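Local coordinates for protein mirolysin (Tannerella forsythia, PDB 6R7V) that probably cleaves proteins as a zinc metallopeptidase of the pappalysin family, here in its zymogen form, held latent by a cysteine switch, at residues Thr125-Phe137 with Trp155-Gln168. The protein carries 1 engineered substitution. Residues are numbered along the deposited sequence; the frame is centred on the assembly and turned at random. Where two conformers were deposited one is given.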
loop_
_atom_site.group_PDB
_atom_site.type_symbol
_atom_site.label_atom_id
_atom_site.label_comp_id
_atom_site.label_asym_id
_atom_site.label_seq_id
_atom_site.Cartn_x
_atom_site.Cartn_y
_atom_site.Cartn_z
ATOM N N THR A 125 -9.760 13.983 18.513
ATOM C CA THR A 125 -8.834 14.524 17.537
ATOM C C THR A 125 -9.596 14.859 16.254
ATOM O O THR A 125 -10.297 14.005 15.716
ATOM C CB THR A 125 -7.706 13.518 17.308
ATOM O OG1 THR A 125 -7.031 13.326 18.545
ATOM C CG2 THR A 125 -6.727 13.971 16.250
ATOM N N GLU A 126 -9.486 16.106 15.787
ATOM C CA GLU A 126 -10.182 16.509 14.557
ATOM C C GLU A 126 -9.473 16.021 13.298
ATOM O O GLU A 126 -10.133 15.581 12.353
ATOM C CB GLU A 126 -10.327 18.025 14.502
ATOM C CG GLU A 126 -11.510 18.529 15.311
ATOM C CD GLU A 126 -12.062 19.866 14.857
ATOM O OE1 GLU A 126 -13.300 20.043 14.927
ATOM O OE2 GLU A 126 -11.269 20.732 14.419
ATOM N N THR A 127 -8.144 16.119 13.278
ATOM C CA THR A 127 -7.347 15.730 12.123
ATOM C C THR A 127 -6.091 14.993 12.589
ATOM O O THR A 127 -5.419 15.507 13.493
ATOM C CB THR A 127 -6.971 16.982 11.291
ATOM O OG1 THR A 127 -8.141 17.751 11.011
ATOM C CG2 THR A 127 -6.260 16.633 9.980
ATOM N N PHE A 128 -5.761 13.835 11.975
ATOM C CA PHE A 128 -4.578 13.080 12.364
ATOM C C PHE A 128 -3.408 13.514 11.535
ATOM O O PHE A 128 -3.572 13.962 10.396
ATOM C CB PHE A 128 -4.828 11.581 12.231
ATOM C CG PHE A 128 -5.722 11.112 13.353
ATOM C CD1 PHE A 128 -7.104 11.113 13.209
ATOM C CD2 PHE A 128 -5.191 10.792 14.601
ATOM C CE1 PHE A 128 -7.936 10.759 14.278
ATOM C CE2 PHE A 128 -6.016 10.422 15.664
ATOM C CZ PHE A 128 -7.385 10.373 15.490
ATOM N N SER A 129 -2.223 13.365 12.107
ATOM C CA SER A 129 -0.970 13.791 11.514
ATOM C C SER A 129 -0.090 12.601 11.183
ATOM O O SER A 129 0.135 11.733 12.031
ATOM C CB SER A 129 -0.245 14.726 12.485
ATOM O OG SER A 129 1.161 14.753 12.319
ATOM N N MET A 130 0.431 12.577 9.954
ATOM C CA MET A 130 1.333 11.505 9.561
ATOM C C MET A 130 2.606 11.575 10.390
ATOM O O MET A 130 3.077 10.540 10.878
ATOM C CB MET A 130 1.676 11.545 8.073
ATOM C CG MET A 130 2.709 10.515 7.730
ATOM S SD MET A 130 3.485 10.687 6.138
ATOM C CE MET A 130 4.501 12.146 6.406
ATOM N N GLU A 131 3.132 12.798 10.596
ATOM C CA GLU A 131 4.335 13.137 11.358
ATOM C C GLU A 131 4.320 12.548 12.779
ATOM O O GLU A 131 5.329 11.991 13.219
ATOM C CB GLU A 131 4.484 14.668 11.418
ATOM C CG GLU A 131 4.680 15.325 10.053
ATOM C CD GLU A 131 3.496 15.420 9.104
ATOM O OE1 GLU A 131 2.336 15.410 9.577
ATOM O OE2 GLU A 131 3.737 15.516 7.879
ATOM N N MET A 132 3.175 12.648 13.479
ATOM C CA MET A 132 3.002 12.140 14.838
ATOM C C MET A 132 2.647 10.656 14.885
ATOM O O MET A 132 2.881 10.015 15.918
ATOM C CB MET A 132 1.881 12.916 15.554
ATOM C CG MET A 132 2.193 14.380 15.804
ATOM S SD MET A 132 0.800 15.268 16.564
ATOM C CE MET A 132 0.725 14.451 18.184
ATOM N N ASP A 133 2.004 10.120 13.810
ATOM C CA ASP A 133 1.469 8.739 13.782
ATOM C C ASP A 133 0.437 8.577 14.910
ATOM O O ASP A 133 0.225 7.479 15.437
ATOM C CB ASP A 133 2.603 7.685 13.929
ATOM C CG ASP A 133 2.932 6.898 12.679
ATOM O OD1 ASP A 133 2.098 6.894 11.740
ATOM O OD2 ASP A 133 4.004 6.283 12.642
ATOM N N ASN A 134 -0.228 9.682 15.284
ATOM C CA ASN A 134 -1.142 9.647 16.415
ATOM C C ASN A 134 -2.374 8.742 16.200
ATOM O O ASN A 134 -2.966 8.289 17.191
ATOM C CB ASN A 134 -1.570 11.056 16.872
ATOM C CG ASN A 134 -2.055 12.050 15.820
ATOM O OD1 ASN A 134 -1.833 11.909 14.610
ATOM N ND2 ASN A 134 -2.717 13.116 16.282
ATOM N N VAL A 135 -2.735 8.423 14.937
ATOM C CA VAL A 135 -3.908 7.545 14.745
ATOM C C VAL A 135 -3.599 6.113 15.242
ATOM O O VAL A 135 -4.517 5.319 15.471
ATOM C CB VAL A 135 -4.368 7.552 13.247
ATOM C CG1 VAL A 135 -3.437 6.707 12.367
ATOM C CG2 VAL A 135 -5.806 7.047 13.104
ATOM N N LYS A 136 -2.303 5.793 15.395
ATOM C CA LYS A 136 -1.878 4.439 15.728
ATOM C C LYS A 136 -1.692 4.233 17.214
ATOM O O LYS A 136 -1.248 3.156 17.628
ATOM C CB LYS A 136 -0.555 4.128 14.992
ATOM C CG LYS A 136 -0.680 4.296 13.492
ATOM C CD LYS A 136 0.628 3.949 12.801
ATOM C CE LYS A 136 0.481 4.100 11.293
ATOM N NZ LYS A 136 1.800 4.104 10.594
ATOM N N PHE A 137 -2.091 5.217 18.024
ATOM C CA PHE A 137 -1.921 5.126 19.462
ATOM C C PHE A 137 -3.173 5.527 20.206
ATOM O O PHE A 137 -3.626 6.678 20.116
ATOM C CB PHE A 137 -0.763 6.003 19.921
ATOM C CG PHE A 137 0.546 5.496 19.375
ATOM C CD1 PHE A 137 1.214 6.189 18.372
ATOM C CD2 PHE A 137 1.107 4.312 19.856
ATOM C CE1 PHE A 137 2.429 5.709 17.864
ATOM C CE2 PHE A 137 2.309 3.823 19.332
ATOM C CZ PHE A 137 2.973 4.542 18.365
ATOM N N TRP A 155 -5.618 1.781 9.287
ATOM C CA TRP A 155 -6.348 2.798 10.041
ATOM C C TRP A 155 -7.072 3.680 9.058
ATOM O O TRP A 155 -6.495 4.017 8.009
ATOM C CB TRP A 155 -5.382 3.631 10.891
ATOM C CG TRP A 155 -4.828 2.924 12.074
ATOM C CD1 TRP A 155 -5.285 3.013 13.358
ATOM C CD2 TRP A 155 -3.601 2.173 12.133
ATOM N NE1 TRP A 155 -4.465 2.294 14.207
ATOM C CE2 TRP A 155 -3.441 1.739 13.469
ATOM C CE3 TRP A 155 -2.650 1.767 11.171
ATOM C CZ2 TRP A 155 -2.326 0.996 13.882
ATOM C CZ3 TRP A 155 -1.571 0.996 11.576
ATOM C CH2 TRP A 155 -1.390 0.653 12.923
ATOM N N VAL A 156 -8.340 4.022 9.352
ATOM C CA VAL A 156 -9.144 4.904 8.511
ATOM C C VAL A 156 -9.524 6.108 9.337
ATOM O O VAL A 156 -10.049 5.929 10.445
ATOM C CB VAL A 156 -10.384 4.160 7.992
ATOM C CG1 VAL A 156 -11.246 5.075 7.121
ATOM C CG2 VAL A 156 -9.977 2.892 7.228
ATOM N N CYS A 157 -9.147 7.317 8.898
ATOM C CA CYS A 157 -9.354 8.496 9.712
ATOM C C CYS A 157 -9.372 9.751 8.846
ATOM O O CYS A 157 -9.120 9.672 7.628
ATOM C CB CYS A 157 -8.238 8.589 10.752
ATOM S SG CYS A 157 -6.610 8.942 10.039
ATOM N N ASN A 158 -9.556 10.900 9.495
ATOM C CA ASN A 158 -9.442 12.174 8.797
ATOM C C ASN A 158 -7.971 12.608 8.749
ATOM O O ASN A 158 -7.412 12.961 9.781
ATOM C CB ASN A 158 -10.269 13.230 9.486
ATOM C CG ASN A 158 -10.167 14.558 8.795
ATOM O OD1 ASN A 158 -10.013 14.611 7.567
ATOM N ND2 ASN A 158 -10.242 15.649 9.570
ATOM N N LEU A 159 -7.345 12.570 7.548
ATOM C CA LEU A 159 -5.970 13.024 7.340
ATOM C C LEU A 159 -5.932 14.464 6.815
ATOM O O LEU A 159 -4.853 14.987 6.553
ATOM C CB LEU A 159 -5.235 12.087 6.380
ATOM C CG LEU A 159 -4.977 10.682 6.909
ATOM C CD1 LEU A 159 -4.344 9.825 5.830
ATOM C CD2 LEU A 159 -4.076 10.725 8.163
ATOM N N GLY A 160 -7.091 15.095 6.686
ATOM C CA GLY A 160 -7.183 16.503 6.297
ATOM C C GLY A 160 -7.535 16.748 4.849
ATOM O O GLY A 160 -7.940 15.827 4.141
ATOM N N ASP A 161 -7.353 17.988 4.389
ATOM C CA ASP A 161 -7.724 18.405 3.036
ATOM C C ASP A 161 -6.762 17.932 1.964
ATOM O O ASP A 161 -7.137 17.901 0.789
ATOM C CB ASP A 161 -7.795 19.941 2.965
ATOM C CG ASP A 161 -8.903 20.599 3.775
ATOM O OD1 ASP A 161 -8.977 21.849 3.770
ATOM O OD2 ASP A 161 -9.697 19.866 4.408
ATOM N N ASP A 162 -5.523 17.617 2.343
ATOM C CA ASP A 162 -4.496 17.279 1.378
ATOM C C ASP A 162 -4.220 15.766 1.256
ATOM O O ASP A 162 -4.508 15.195 0.208
ATOM C CB ASP A 162 -3.201 18.057 1.718
ATOM C CG ASP A 162 -3.401 19.562 1.877
ATOM O OD1 ASP A 162 -4.190 20.145 1.097
ATOM O OD2 ASP A 162 -2.768 20.156 2.779
ATOM N N LEU A 163 -3.701 15.132 2.317
ATOM C CA LEU A 163 -3.192 13.761 2.366
ATOM C C LEU A 163 -4.253 12.647 2.168
ATOM O O LEU A 163 -5.241 12.587 2.898
ATOM C CB LEU A 163 -2.478 13.573 3.707
ATOM C CG LEU A 163 -1.663 12.295 3.909
ATOM C CD1 LEU A 163 -0.531 12.200 2.908
ATOM C CD2 LEU A 163 -1.080 12.262 5.311
ATOM N N LEU A 164 -4.005 11.738 1.214
ATOM C CA LEU A 164 -4.925 10.618 0.959
ATOM C C LEU A 164 -4.583 9.382 1.780
ATOM O O LEU A 164 -5.478 8.587 2.095
ATOM C CB LEU A 164 -4.940 10.209 -0.531
ATOM C CG LEU A 164 -5.372 11.264 -1.567
ATOM C CD1 LEU A 164 -5.425 10.646 -2.931
ATOM C CD2 LEU A 164 -6.705 11.879 -1.241
ATOM N N GLY A 165 -3.301 9.172 2.051
ATOM C CA GLY A 165 -2.891 7.983 2.780
ATOM C C GLY A 165 -1.392 7.918 2.933
ATOM O O GLY A 165 -0.660 8.696 2.296
ATOM N N TYR A 166 -0.929 6.994 3.779
ATOM C CA TYR A 166 0.496 6.745 3.934
ATOM C C TYR A 166 0.724 5.344 4.485
ATOM O O TYR A 166 -0.154 4.762 5.127
ATOM C CB TYR A 166 1.191 7.809 4.792
ATOM C CG TYR A 166 0.846 7.813 6.263
ATOM C CD1 TYR A 166 1.663 7.175 7.192
ATOM C CD2 TYR A 166 -0.234 8.554 6.742
ATOM C CE1 TYR A 166 1.381 7.222 8.556
ATOM C CE2 TYR A 166 -0.510 8.627 8.103
ATOM C CZ TYR A 166 0.317 7.981 9.008
ATOM O OH TYR A 166 0.039 8.031 10.352
ATOM N N ALA A 167 1.904 4.799 4.226
ATOM C CA ALA A 167 2.264 3.466 4.670
ATOM C C ALA A 167 3.592 3.490 5.354
ATOM O O ALA A 167 4.417 4.364 5.067
ATOM C CB ALA A 167 2.349 2.541 3.457
ATOM N N GLN A 168 3.866 2.461 6.141
ATOM C CA GLN A 168 5.181 2.285 6.712
ATOM C C GLN A 168 5.887 1.193 5.890
ATOM O O GLN A 168 5.311 0.137 5.648
ATOM C CB GLN A 168 5.114 1.929 8.216
ATOM C CG GLN A 168 6.512 1.943 8.824
ATOM C CD GLN A 168 6.481 1.765 10.313
ATOM O OE1 GLN A 168 6.136 2.678 11.040
ATOM N NE2 GLN A 168 6.846 0.589 10.778
HETATM O O HOH W 1 -2.623 15.081 8.075
HETATM O O HOH W 2 -1.653 9.534 12.305
HETATM O O HOH W 3 4.871 4.989 10.449
HETATM O O HOH W 4 1.337 3.812 7.917
#
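Phe128 N donates almost straight to Asn158 O (2.9 Å, 176°), so loop 125-137 meets the chain just beyond strand 152-157 before arching to strand 165-167. The Asn158 amide gives ND2 to Glu126 O (2.8 Å) within its own plane; its OD1 accepts from Gly160 N in an Asx turn. The Phe128 ring lies between Thr125 CG2 on one face and Val135 CG2 on the other, and Cys157 SG approaches it obliquely. Met130, in one of two conformers, drops CG onto the middle of the Tyr166 ring, 3.4 Å from its centroid; CG anti to the backbone N (chi1 174°) and an extended chi2 carry SD over the same face. At the edge of this ring, about 7 Å from the zinc ion, Tyr166 OH donates to Asp133 OD1 (2.7 Å), and water 2 ties the hydroxyl to Ser129 O and Val135 N. Lys136 runs extended over one face of the Trp155 indole, CG 3.6 Å from the six-membered ring centroid. Lys136 NZ reaches Asp133 OD1 (3.0 Å) from above the carboxylate plane in a buried salt bridge and donates to Thr179 O; water 3 joins Asp133 OD2 to Gln168 OE1, which also bonds Thr179 OG1. Trp155 NE1 bonds Asn143 O. The loop packs on the central sheet of this metzincin, Phe128 and Val135 on Val54 of strand 45-55, Lys136 and Tyr166 on Val183 of strand 182-185.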